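Side-chain contacts in formimidoylglutamase (Bacillus subtilis, PDB 3M1R), which catalyses the metal-dependent hydrolysis of N-formimidoyl-L-glutamate to L-glutamate and formamide, a step of histidine degradation: residues D[64-67]-D[68-72]; D[132-135]-D[136-140]; D[172-175]-D[176-180]; D[294-298]-D[299-303]. All blocks are in the same frame, centred on the assembly; numbering follows the deposited sequence.

Contact 1 of 4, residues D[64-67]-D[68-72]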
loop_
_atom_site.group_PDB
_atom_site.type_symbol
_atom_site.label_atom_id
_atom_site.label_comp_id
_atom_site.label_asym_id
_atom_site.label_seq_id
_atom_site.Cartn_x
_atom_site.Cartn_y
_atom_site.Cartn_z
ATOM N N ILE D 64 3.593 18.834 6.091
ATOM C CA ILE D 64 3.065 20.109 5.610
ATOM C C ILE D 64 4.220 21.047 5.238
ATOM O O ILE D 64 4.134 21.776 4.259
ATOM C CB ILE D 64 2.124 20.797 6.623
ATOM C CG1 ILE D 64 0.888 19.911 6.891
ATOM C CG2 ILE D 64 1.705 22.200 6.101
ATOM C CD1 ILE D 64 0.037 20.333 8.109
ATOM N N ARG D 65 5.302 21.030 6.007
ATOM C CA ARG D 65 6.450 21.904 5.665
ATOM C C ARG D 65 7.015 21.482 4.325
ATOM O O ARG D 65 7.352 22.307 3.500
ATOM C CB ARG D 65 7.565 21.824 6.712
ATOM C CG ARG D 65 7.347 22.616 8.023
ATOM C CD ARG D 65 8.586 22.484 8.926
ATOM N NE ARG D 65 8.565 23.377 10.082
ATOM C CZ ARG D 65 8.178 23.015 11.303
ATOM N NH1 ARG D 65 7.773 21.772 11.540
ATOM N NH2 ARG D 65 8.192 23.901 12.286
ATOM N N GLN D 66 7.088 20.175 4.103
ATOM C CA GLN D 66 7.676 19.665 2.892
ATOM C C GLN D 66 6.821 20.069 1.697
ATOM O O GLN D 66 7.358 20.490 0.670
ATOM C CB GLN D 66 7.836 18.151 2.983
ATOM C CG GLN D 66 9.081 17.612 2.311
ATOM C CD GLN D 66 9.093 16.086 2.257
ATOM O OE1 GLN D 66 8.296 15.421 2.922
ATOM N NE2 GLN D 66 10.000 15.528 1.462
ATOM N N ALA D 67 5.497 19.950 1.825
ATOM C CA ALA D 67 4.586 20.332 0.744
ATOM C C ALA D 67 4.695 21.834 0.492
ATOM O O ALA D 67 4.698 22.288 -0.657
ATOM C CB ALA D 67 3.151 19.968 1.071
ATOM N N LEU D 68 4.790 22.598 1.573
ATOM C CA LEU D 68 4.877 24.049 1.457
ATOM C C LEU D 68 6.185 24.439 0.756
ATOM O O LEU D 68 6.163 25.141 -0.235
ATOM C CB LEU D 68 4.764 24.722 2.828
ATOM C CG LEU D 68 4.797 26.257 2.801
ATOM C CD1 LEU D 68 3.560 26.770 2.091
ATOM C CD2 LEU D 68 4.858 26.831 4.211
ATOM N N LYS D 69 7.311 23.922 1.236
ATOM C CA LYS D 69 8.612 24.302 0.679
ATOM C C LYS D 69 8.705 23.978 -0.803
ATOM O O LYS D 69 9.474 24.606 -1.537
ATOM C CB LYS D 69 9.767 23.627 1.420
ATOM C CG LYS D 69 10.083 24.220 2.787
ATOM C CD LYS D 69 11.072 23.335 3.541
ATOM C CE LYS D 69 11.525 23.988 4.827
ATOM N NZ LYS D 69 12.461 23.075 5.533
ATOM N N HIS D 70 7.933 22.999 -1.254
ATOM C CA HIS D 70 8.024 22.612 -2.645
ATOM C C HIS D 70 7.051 23.347 -3.552
ATOM O O HIS D 70 7.096 23.175 -4.760
ATOM C CB HIS D 70 7.978 21.090 -2.826
ATOM C CG HIS D 70 9.268 20.411 -2.472
ATOM N ND1 HIS D 70 9.524 19.905 -1.213
ATOM C CD2 HIS D 70 10.382 20.176 -3.206
ATOM C CE1 HIS D 70 10.734 19.374 -1.193
ATOM N NE2 HIS D 70 11.277 19.527 -2.387
ATOM N N SER D 71 6.211 24.198 -2.974
ATOM C CA SER D 71 5.284 25.010 -3.760
ATOM C C SER D 71 5.963 26.292 -4.220
ATOM O O SER D 71 6.845 26.821 -3.533
ATOM C CB SER D 71 4.058 25.403 -2.928
ATOM O OG SER D 71 3.397 24.258 -2.394
ATOM N N SER D 72 5.552 26.777 -5.385
ATOM C CA SER D 72 5.911 28.110 -5.818
ATOM C C SER D 72 5.353 29.118 -4.828
ATOM O O SER D 72 4.223 28.978 -4.359
ATOM C CB SER D 72 5.344 28.411 -7.207
ATOM O OG SER D 72 5.370 29.809 -7.471
#

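Contact 2 of 4, residues D[132-135]-D[136-140]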
loop_
_atom_site.group_PDB
_atom_site.type_symbol
_atom_site.label_atom_id
_atom_site.label_comp_id
_atom_site.label_asym_id
_atom_site.label_seq_id
_atom_site.Cartn_x
_atom_site.Cartn_y
_atom_site.Cartn_z
ATOM N N ILE D 132 -4.642 20.767 20.527
ATOM C CA ILE D 132 -3.712 21.884 20.720
ATOM C C ILE D 132 -4.418 23.231 20.730
ATOM O O ILE D 132 -3.855 24.217 21.194
ATOM C CB ILE D 132 -2.566 21.925 19.654
ATOM C CG1 ILE D 132 -3.067 22.481 18.318
ATOM C CG2 ILE D 132 -1.954 20.535 19.461
ATOM C CD1 ILE D 132 -1.945 22.795 17.311
ATOM N N SER D 133 -5.644 23.272 20.216
ATOM C CA SER D 133 -6.373 24.532 20.080
ATOM C C SER D 133 -6.678 25.188 21.415
ATOM O O SER D 133 -6.889 26.410 21.496
ATOM C CB SER D 133 -7.662 24.340 19.279
ATOM O OG SER D 133 -7.366 23.946 17.954
ATOM N N TYR D 134 -6.697 24.392 22.474
ATOM C CA TYR D 134 -6.881 24.982 23.784
ATOM C C TYR D 134 -5.685 25.849 24.143
ATOM O O TYR D 134 -5.843 27.021 24.481
ATOM C CB TYR D 134 -7.080 23.925 24.858
ATOM C CG TYR D 134 -6.965 24.496 26.243
ATOM C CD1 TYR D 134 -8.064 25.083 26.864
ATOM C CD2 TYR D 134 -5.761 24.452 26.935
ATOM C CE1 TYR D 134 -7.967 25.605 28.139
ATOM C CE2 TYR D 134 -5.655 24.978 28.224
ATOM C CZ TYR D 134 -6.760 25.557 28.810
ATOM O OH TYR D 134 -6.665 26.082 30.075
ATOM N N SER D 135 -4.484 25.276 24.074
ATOM C CA SER D 135 -3.286 26.015 24.475
ATOM C C SER D 135 -2.945 27.204 23.550
ATOM O O SER D 135 -2.504 28.252 24.015
ATOM C CB SER D 135 -2.082 25.076 24.628
ATOM O OG SER D 135 -2.289 24.131 25.670
ATOM N N THR D 136 -3.145 27.046 22.248
ATOM C CA THR D 136 -2.761 28.103 21.314
ATOM C C THR D 136 -3.654 29.326 21.487
ATOM O O THR D 136 -3.167 30.430 21.701
ATOM C CB THR D 136 -2.827 27.618 19.868
ATOM O OG1 THR D 136 -4.055 26.914 19.677
ATOM C CG2 THR D 136 -1.683 26.688 19.590
ATOM N N ILE D 137 -4.963 29.110 21.407
ATOM C CA ILE D 137 -5.953 30.163 21.610
ATOM C C ILE D 137 -5.842 30.856 22.965
ATOM O O ILE D 137 -5.895 32.078 23.049
ATOM C CB ILE D 137 -7.369 29.626 21.394
ATOM C CG1 ILE D 137 -7.541 29.239 19.926
ATOM C CG2 ILE D 137 -8.388 30.654 21.781
ATOM C CD1 ILE D 137 -8.842 28.552 19.615
ATOM N N LYS D 138 -5.675 30.086 24.030
ATOM C CA LYS D 138 -5.487 30.682 25.346
ATOM C C LYS D 138 -4.305 31.663 25.357
ATOM O O LYS D 138 -4.357 32.690 26.020
ATOM C CB LYS D 138 -5.272 29.584 26.378
ATOM C CG LYS D 138 -5.028 30.038 27.814
ATOM C CD LYS D 138 -5.100 28.809 28.737
ATOM C CE LYS D 138 -4.156 28.903 29.927
ATOM N NZ LYS D 138 -3.824 27.535 30.445
ATOM N N ALA D 139 -3.239 31.331 24.634
ATOM C CA ALA D 139 -2.068 32.194 24.564
ATOM C C ALA D 139 -2.417 33.448 23.794
ATOM O O ALA D 139 -2.079 34.550 24.207
ATOM C CB ALA D 139 -0.912 31.478 23.901
ATOM N N ILE D 140 -3.101 33.281 22.669
ATOM C CA ILE D 140 -3.574 34.430 21.915
ATOM C C ILE D 140 -4.428 35.294 22.823
ATOM O O ILE D 140 -4.147 36.472 23.019
ATOM C CB ILE D 140 -4.427 34.014 20.710
ATOM C CG1 ILE D 140 -3.586 33.263 19.678
ATOM C CG2 ILE D 140 -5.093 35.227 20.091
ATOM C CD1 ILE D 140 -2.419 34.036 19.163
#

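Contact 3 of 4, residues D[172-175]-D[176-180]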
loop_
_atom_site.group_PDB
_atom_site.type_symbol
_atom_site.label_atom_id
_atom_site.label_comp_id
_atom_site.label_asym_id
_atom_site.label_seq_id
_atom_site.Cartn_x
_atom_site.Cartn_y
_atom_site.Cartn_z
ATOM N N PHE D 172 -12.640 23.120 22.857
ATOM C CA PHE D 172 -13.562 24.244 22.950
ATOM C C PHE D 172 -14.453 24.235 24.190
ATOM O O PHE D 172 -14.900 25.295 24.639
ATOM C CB PHE D 172 -14.363 24.414 21.663
ATOM C CG PHE D 172 -13.536 24.902 20.535
ATOM C CD1 PHE D 172 -13.008 24.014 19.614
ATOM C CD2 PHE D 172 -13.227 26.248 20.425
ATOM C CE1 PHE D 172 -12.219 24.476 18.592
ATOM C CE2 PHE D 172 -12.441 26.704 19.406
ATOM C CZ PHE D 172 -11.932 25.828 18.496
ATOM N N ARG D 173 -14.688 23.058 24.756
ATOM C CA ARG D 173 -15.355 22.992 26.054
ATOM C C ARG D 173 -14.446 23.611 27.112
ATOM O O ARG D 173 -14.895 24.366 27.973
ATOM C CB ARG D 173 -15.709 21.548 26.427
ATOM C CG ARG D 173 -16.702 21.431 27.591
ATOM C CD ARG D 173 -17.182 19.992 27.784
ATOM N NE ARG D 173 -18.370 19.943 28.629
ATOM C CZ ARG D 173 -19.584 19.619 28.196
ATOM N NH1 ARG D 173 -20.606 19.602 29.042
ATOM N NH2 ARG D 173 -19.774 19.301 26.923
ATOM N N ARG D 174 -13.159 23.286 27.040
ATOM C CA ARG D 174 -12.192 23.844 27.964
ATOM C C ARG D 174 -12.144 25.358 27.813
ATOM O O ARG D 174 -12.166 26.078 28.806
ATOM C CB ARG D 174 -10.809 23.233 27.747
ATOM C CG ARG D 174 -10.550 21.998 28.599
ATOM C CD ARG D 174 -9.127 21.484 28.437
ATOM N NE ARG D 174 -8.718 20.683 29.588
ATOM C CZ ARG D 174 -8.207 21.192 30.706
ATOM N NH1 ARG D 174 -8.039 22.504 30.827
ATOM N NH2 ARG D 174 -7.864 20.388 31.705
ATOM N N LEU D 175 -12.092 25.836 26.570
ATOM C CA LEU D 175 -12.062 27.271 26.322
ATOM C C LEU D 175 -13.332 27.947 26.853
ATOM O O LEU D 175 -13.243 28.889 27.626
ATOM C CB LEU D 175 -11.845 27.569 24.831
ATOM C CG LEU D 175 -10.473 27.196 24.276
ATOM C CD1 LEU D 175 -10.528 26.981 22.773
ATOM C CD2 LEU D 175 -9.420 28.236 24.630
ATOM N N LEU D 176 -14.507 27.460 26.451
ATOM C CA LEU D 176 -15.777 28.037 26.916
ATOM C C LEU D 176 -15.948 28.001 28.441
ATOM O O LEU D 176 -16.255 29.024 29.076
ATOM C CB LEU D 176 -16.965 27.334 26.258
ATOM C CG LEU D 176 -17.539 27.941 24.980
ATOM C CD1 LEU D 176 -16.841 29.231 24.643
ATOM C CD2 LEU D 176 -17.424 26.980 23.841
ATOM N N ASP D 177 -15.744 26.826 29.028
ATOM C CA ASP D 177 -15.912 26.661 30.470
ATOM C C ASP D 177 -15.017 27.619 31.256
ATOM O O ASP D 177 -15.443 28.202 32.253
ATOM C CB ASP D 177 -15.648 25.209 30.891
ATOM C CG ASP D 177 -16.815 24.275 30.564
ATOM O OD1 ASP D 177 -17.919 24.778 30.263
ATOM O OD2 ASP D 177 -16.635 23.036 30.627
ATOM N N GLU D 178 -13.783 27.793 30.789
ATOM C CA GLU D 178 -12.800 28.569 31.533
ATOM C C GLU D 178 -12.889 30.059 31.206
ATOM O O GLU D 178 -12.178 30.878 31.788
ATOM C CB GLU D 178 -11.396 28.020 31.277
ATOM C CG GLU D 178 -11.227 26.594 31.785
ATOM C CD GLU D 178 -9.892 25.981 31.411
ATOM O OE1 GLU D 178 -8.957 26.740 31.079
ATOM O OE2 GLU D 178 -9.782 24.735 31.456
ATOM N N GLU D 179 -13.776 30.385 30.268
ATOM C CA GLU D 179 -14.036 31.760 29.846
ATOM C C GLU D 179 -12.853 32.418 29.151
ATOM O O GLU D 179 -12.677 33.632 29.223
ATOM C CB GLU D 179 -14.482 32.604 31.032
ATOM C CG GLU D 179 -15.594 31.973 31.828
ATOM C CD GLU D 179 -16.142 32.914 32.865
ATOM O OE1 GLU D 179 -15.927 32.656 34.069
ATOM O OE2 GLU D 179 -16.777 33.914 32.470
ATOM N N ILE D 180 -12.050 31.614 28.464
ATOM C CA ILE D 180 -10.910 32.139 27.729
ATOM C C ILE D 180 -11.418 32.907 26.514
ATOM O O ILE D 180 -10.916 33.980 26.191
ATOM C CB ILE D 180 -9.939 31.014 27.335
ATOM C CG1 ILE D 180 -9.388 30.349 28.603
ATOM C CG2 ILE D 180 -8.803 31.555 26.470
ATOM C CD1 ILE D 180 -8.690 29.014 28.368
HETATM O O HOH W 1 -18.466 21.375 31.400
#

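Contact 4 of 4, residues D[294-298]-D[299-303]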
loop_
_atom_site.group_PDB
_atom_site.type_symbol
_atom_site.label_atom_id
_atom_site.label_comp_id
_atom_site.label_asym_id
_atom_site.label_seq_id
_atom_site.Cartn_x
_atom_site.Cartn_y
_atom_site.Cartn_z
ATOM N N THR D 294 0.029 9.423 7.968
ATOM C CA THR D 294 0.042 7.945 7.911
ATOM C C THR D 294 -1.275 7.409 7.369
ATOM O O THR D 294 -1.386 6.240 7.025
ATOM C CB THR D 294 0.289 7.292 9.297
ATOM O OG1 THR D 294 -0.824 7.563 10.173
ATOM C CG2 THR D 294 1.534 7.838 9.916
ATOM N N LEU D 295 -2.286 8.262 7.299
ATOM C CA LEU D 295 -3.578 7.831 6.789
ATOM C C LEU D 295 -3.789 8.370 5.359
ATOM O O LEU D 295 -4.810 8.072 4.728
ATOM C CB LEU D 295 -4.684 8.369 7.695
ATOM C CG LEU D 295 -5.351 7.547 8.795
ATOM C CD1 LEU D 295 -4.664 6.201 9.064
ATOM C CD2 LEU D 295 -5.464 8.388 10.041
ATOM N N ASP D 296 -2.829 9.155 4.847
ATOM C CA ASP D 296 -3.068 9.949 3.625
ATOM C C ASP D 296 -2.823 9.153 2.342
ATOM O O ASP D 296 -2.095 8.162 2.341
ATOM C CB ASP D 296 -2.185 11.204 3.615
ATOM C CG ASP D 296 -2.804 12.381 2.819
ATOM O OD1 ASP D 296 -3.973 12.277 2.357
ATOM O OD2 ASP D 296 -2.115 13.433 2.696
ATOM N N PHE D 297 -3.421 9.587 1.240
ATOM C CA PHE D 297 -2.977 9.081 -0.045
ATOM C C PHE D 297 -1.898 10.000 -0.590
ATOM O O PHE D 297 -2.141 11.182 -0.800
ATOM C CB PHE D 297 -4.104 8.940 -1.060
ATOM C CG PHE D 297 -3.633 8.373 -2.358
ATOM C CD1 PHE D 297 -3.283 9.212 -3.414
ATOM C CD2 PHE D 297 -3.460 7.009 -2.500
ATOM C CE1 PHE D 297 -2.808 8.685 -4.605
ATOM C CE2 PHE D 297 -2.989 6.469 -3.699
ATOM C CZ PHE D 297 -2.668 7.314 -4.755
ATOM N N ARG D 298 -0.730 9.431 -0.874
ATOM C CA ARG D 298 0.467 10.206 -1.129
ATOM C C ARG D 298 0.526 11.230 -0.007
ATOM O O ARG D 298 0.457 10.845 1.165
ATOM C CB ARG D 298 0.443 10.832 -2.531
ATOM C CG ARG D 298 0.496 9.770 -3.659
ATOM C CD ARG D 298 0.307 10.387 -5.033
ATOM N NE ARG D 298 1.394 11.309 -5.369
ATOM C CZ ARG D 298 1.445 12.017 -6.498
ATOM N NH1 ARG D 298 0.468 11.918 -7.385
ATOM N NH2 ARG D 298 2.479 12.815 -6.749
ATOM N N ASP D 299 0.619 12.517 -0.337
ATOM C CA ASP D 299 0.545 13.552 0.701
ATOM C C ASP D 299 -0.505 14.615 0.359
ATOM O O ASP D 299 -0.340 15.785 0.688
ATOM C CB ASP D 299 1.911 14.214 0.940
ATOM C CG ASP D 299 2.442 14.965 -0.295
ATOM O OD1 ASP D 299 1.968 14.700 -1.422
ATOM O OD2 ASP D 299 3.349 15.821 -0.143
HETATM N N MSE D 300 -1.577 14.175 -0.287
HETATM C CA MSE D 300 -2.656 15.038 -0.750
HETATM C C MSE D 300 -3.150 15.986 0.301
HETATM O O MSE D 300 -3.454 17.130 -0.006
HETATM C CB MSE D 300 -3.867 14.217 -1.157
HETATM C CG MSE D 300 -3.820 13.666 -2.574
HETATM SE SE MSE D 300 -5.389 12.518 -2.889
HETATM C CE MSE D 300 -6.793 13.838 -2.542
ATOM N N THR D 301 -3.296 15.487 1.524
ATOM C CA THR D 301 -3.901 16.267 2.582
ATOM C C THR D 301 -2.892 17.252 3.160
ATOM O O THR D 301 -3.259 18.339 3.570
ATOM C CB THR D 301 -4.540 15.371 3.678
ATOM O OG1 THR D 301 -5.383 14.382 3.057
ATOM C CG2 THR D 301 -5.398 16.232 4.602
ATOM N N SER D 302 -1.615 16.885 3.154
ATOM C CA SER D 302 -0.575 17.825 3.539
ATOM C C SER D 302 -0.427 18.903 2.450
ATOM O O SER D 302 -0.162 20.054 2.774
ATOM C CB SER D 302 0.755 17.108 3.824
ATOM O OG SER D 302 0.641 16.253 4.960
ATOM N N ARG D 303 -0.616 18.549 1.173
ATOM C CA ARG D 303 -0.565 19.568 0.105
ATOM C C ARG D 303 -1.737 20.546 0.252
ATOM O O ARG D 303 -1.550 21.760 0.134
ATOM C CB ARG D 303 -0.565 18.956 -1.308
ATOM C CG ARG D 303 0.732 18.245 -1.703
ATOM C CD ARG D 303 0.598 17.424 -2.986
ATOM N NE ARG D 303 1.838 16.707 -3.281
ATOM C CZ ARG D 303 2.638 16.981 -4.312
ATOM N NH1 ARG D 303 3.755 16.298 -4.494
ATOM N NH2 ARG D 303 2.319 17.930 -5.180
HETATM O O HOH W 2 0.214 13.775 4.096
#

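Contact 1 of 4, residues D[64-67]-D[68-72]
His-70 turns its imidazole back onto the carbonyl of Gln-66, at the C-terminal end of helix 60-69. His-70 CB lies beside Gln-66 O, and His-70 CG is 3.7 Å from it. The contact closes at the next ring atom, where His-70 ND1 donates a hydrogen bond of 2.9 Å to Gln-66 O, with an N-H...O angle of 159°; further round the ring, His-70 CE1 is 4.0 Å from Gln-66 O. The acceptor sits at the ring edge, only 5° out of the imidazole plane, although ND1 is itself tilted from the carbonyl plane. CG placed anti to the carbonyl carbon (chi1 -76°) swings the ring to this side. The backbone His-70 N adds a weak bond of 3.2 Å to Gln-66 O, so that oxygen faces one good and one weak donor of the same residue. One residue on, Ser-71 OG donates to Ala-67 O over 2.9 Å. Replacing Ser-71 by alanine removes the hydroxyl, and Ala-67 O would probably be left with little more than a weak bond from His-70 N. Leu-68 leans on Met-25 and Ile-29, while Arg-65 reaches away to salt bridges with Asp-89 and Asp-92. Where the last backbone bonds weaken, a side-chain N-H and O-H supplement them at the final carbonyls, and the ND1 bond implies that this nitrogen carries a proton.

Contact 2 of 4, residues D[132-135]-D[136-140]
Tyr-134 and Lys-138 cross at an angle one turn apart on helix 133-141, which packs against the parallel sheet of the arginase fold. The tyrosine ring stands off the helix with CG anti to the backbone N (chi1 167°), and the lysine leaves its backbone the same way before bending at chi3 to lay its end across the phenol. Lys-138 CD comes obliquely to the ring, 3.7 Å from Tyr-134 CZ, and Lys-138 NZ donates to Tyr-134 OH over 3.2 Å. That hydroxyl is also hydrogen-bonded to Glu-178, while the ammonium has a second, cation-pi partner in Phe-108; the buried phenol oxygen is therefore shared between a cation and a carboxylate. Another side of the helix belongs to Ile-137, which lies along Ser-133 O, with its CG1 3.3 Å from that oxygen, and packs against Phe-172, Leu-175 and Phe-241. Ser-133, beside the metal ligand Asn-130, and Thr-136 bond the two carboxylate oxygens of Glu-287, one to each. Thr-136 holds OG1 in the crowded position between its backbone N and carbonyl carbon (chi1 46°), which brings the hydroxyl back along the helix. There Thr-136 OG1 lies 3.1 Å from Ile-132 O, and Glu-287 OE1 is a second acceptor within reach of the same proton.

Contact 3 of 4, residues D[172-175]-D[176-180]
From Phe-172 the backbone runs as helix until Glu-179, whose positive phi of 66° closes it in a Schellman motif: Ile-180 N reaches back to Leu-175 O (3.1 Å) and Glu-179 N to Leu-176 O (3.1 Å). The apolar half of the motif is made by Leu-175 CD2, which meets Ile-180 CG2 at 3.8 Å as the two side chains cross; both then lie against helix 133-141. On the outer side, Arg-174 and Glu-178 run alongside each other in the same direction, extended, and Arg-174 NH1 forms a salt bridge of 2.9 Å with Glu-178 OE2; the other oxygen, Glu-178 OE1, is hydrogen-bonded to the hydroxyl of Tyr-134. The guanidinium and carboxylate planes are 84° apart, so a single nitrogen meets a single oxygen and no paired, two-pronged bridge forms. This helix, 171-178, is the crossover of a beta-alpha-beta unit between strands 147-152 and 186-191. Putting a leucine at Arg-174 would probably leave Glu-178 OE2 without its charged mate and Tyr-134 without its arginine cation-pi partner. Arg-173 and Asp-177 come close without a direct bridge, Arg-173 NE standing 4.1 Å from Asp-177 OD2. A water links them, accepting from Arg-173 NE at 3.1 Å and donating to Asp-177 OD2 at 2.6 Å. Each ion has a further partner: Arg-173 NH2 bonds Val-158 O, and Asp-177 OD1 the hydroxyl of Tyr-203.

Contact 4 of 4, residues D[294-298]-D[299-303]
At the N-terminal end of helix 300-318, Asp-296 from the preceding loop grips Thr-301 twice. OD2 of Asp-296 uses its syn lone pair for Thr-301 N (2.6 Å), while Asp-296 OD1 takes the hydroxyl proton of Thr-301 OG1 (2.6 Å) from above the carboxylate plane. A water donates to Asp-296 OD2 and is hydrogen-bonded to Ser-302 OG, 2.7 Å from each. A beta turn from Phe-297 to Met-300 is closed by Met-300 N, which bonds Phe-297 O at 3.1 Å. It brings the selenium of the selenomethionine at Met-300 to 4.0 Å from Phe-297 CD1, an oblique Met-aromatic contact. Asp-299, at the N-cap position, makes no capping bond; its OD1 instead holds Arg-303 NE in a salt bridge of 2.7 Å, lying in the guanidinium plane. Arg-298 NH2 and Arg-303 NH1 approach to 4.3 Å, yet both guanidinium groups are bonded to backbone carbonyls of a second subunit, Arg-298 to Pro-255, Cys-257 and Pro-258, Arg-303 to Ile-260. Set before the first helical N-H groups and met by the amide and hydroxyl of Thr-301, a water and, weakly, Phe-297 N, the Asp-296 carboxylate is likely to be stabilised as an anion.

How the contacts relate
The four contacts fall into two touching pairs on opposite sides of the chain's centre. Contacts 1 and 4, with centres about 13 Å apart, meet where Ala-67 CB packs 3.7 Å from Ser-302 O, joining helix 60-69 to the start of helix 300-318. Contacts 2 and 3, centres about 11 Å apart, join helices 133-141 and 171-178, with Lys-138 CA 3.6 Å from Ile-180 CG2. The pairs stand well apart, contacts 1 and 3 by about 34 Å between centres. Contacts 2 and 3 lie nearer the metals: side chains of Ser-133 and Phe-172 are about 8 and 7 Å from bound calcium, which in this structure lies at residues inferred to bind manganese.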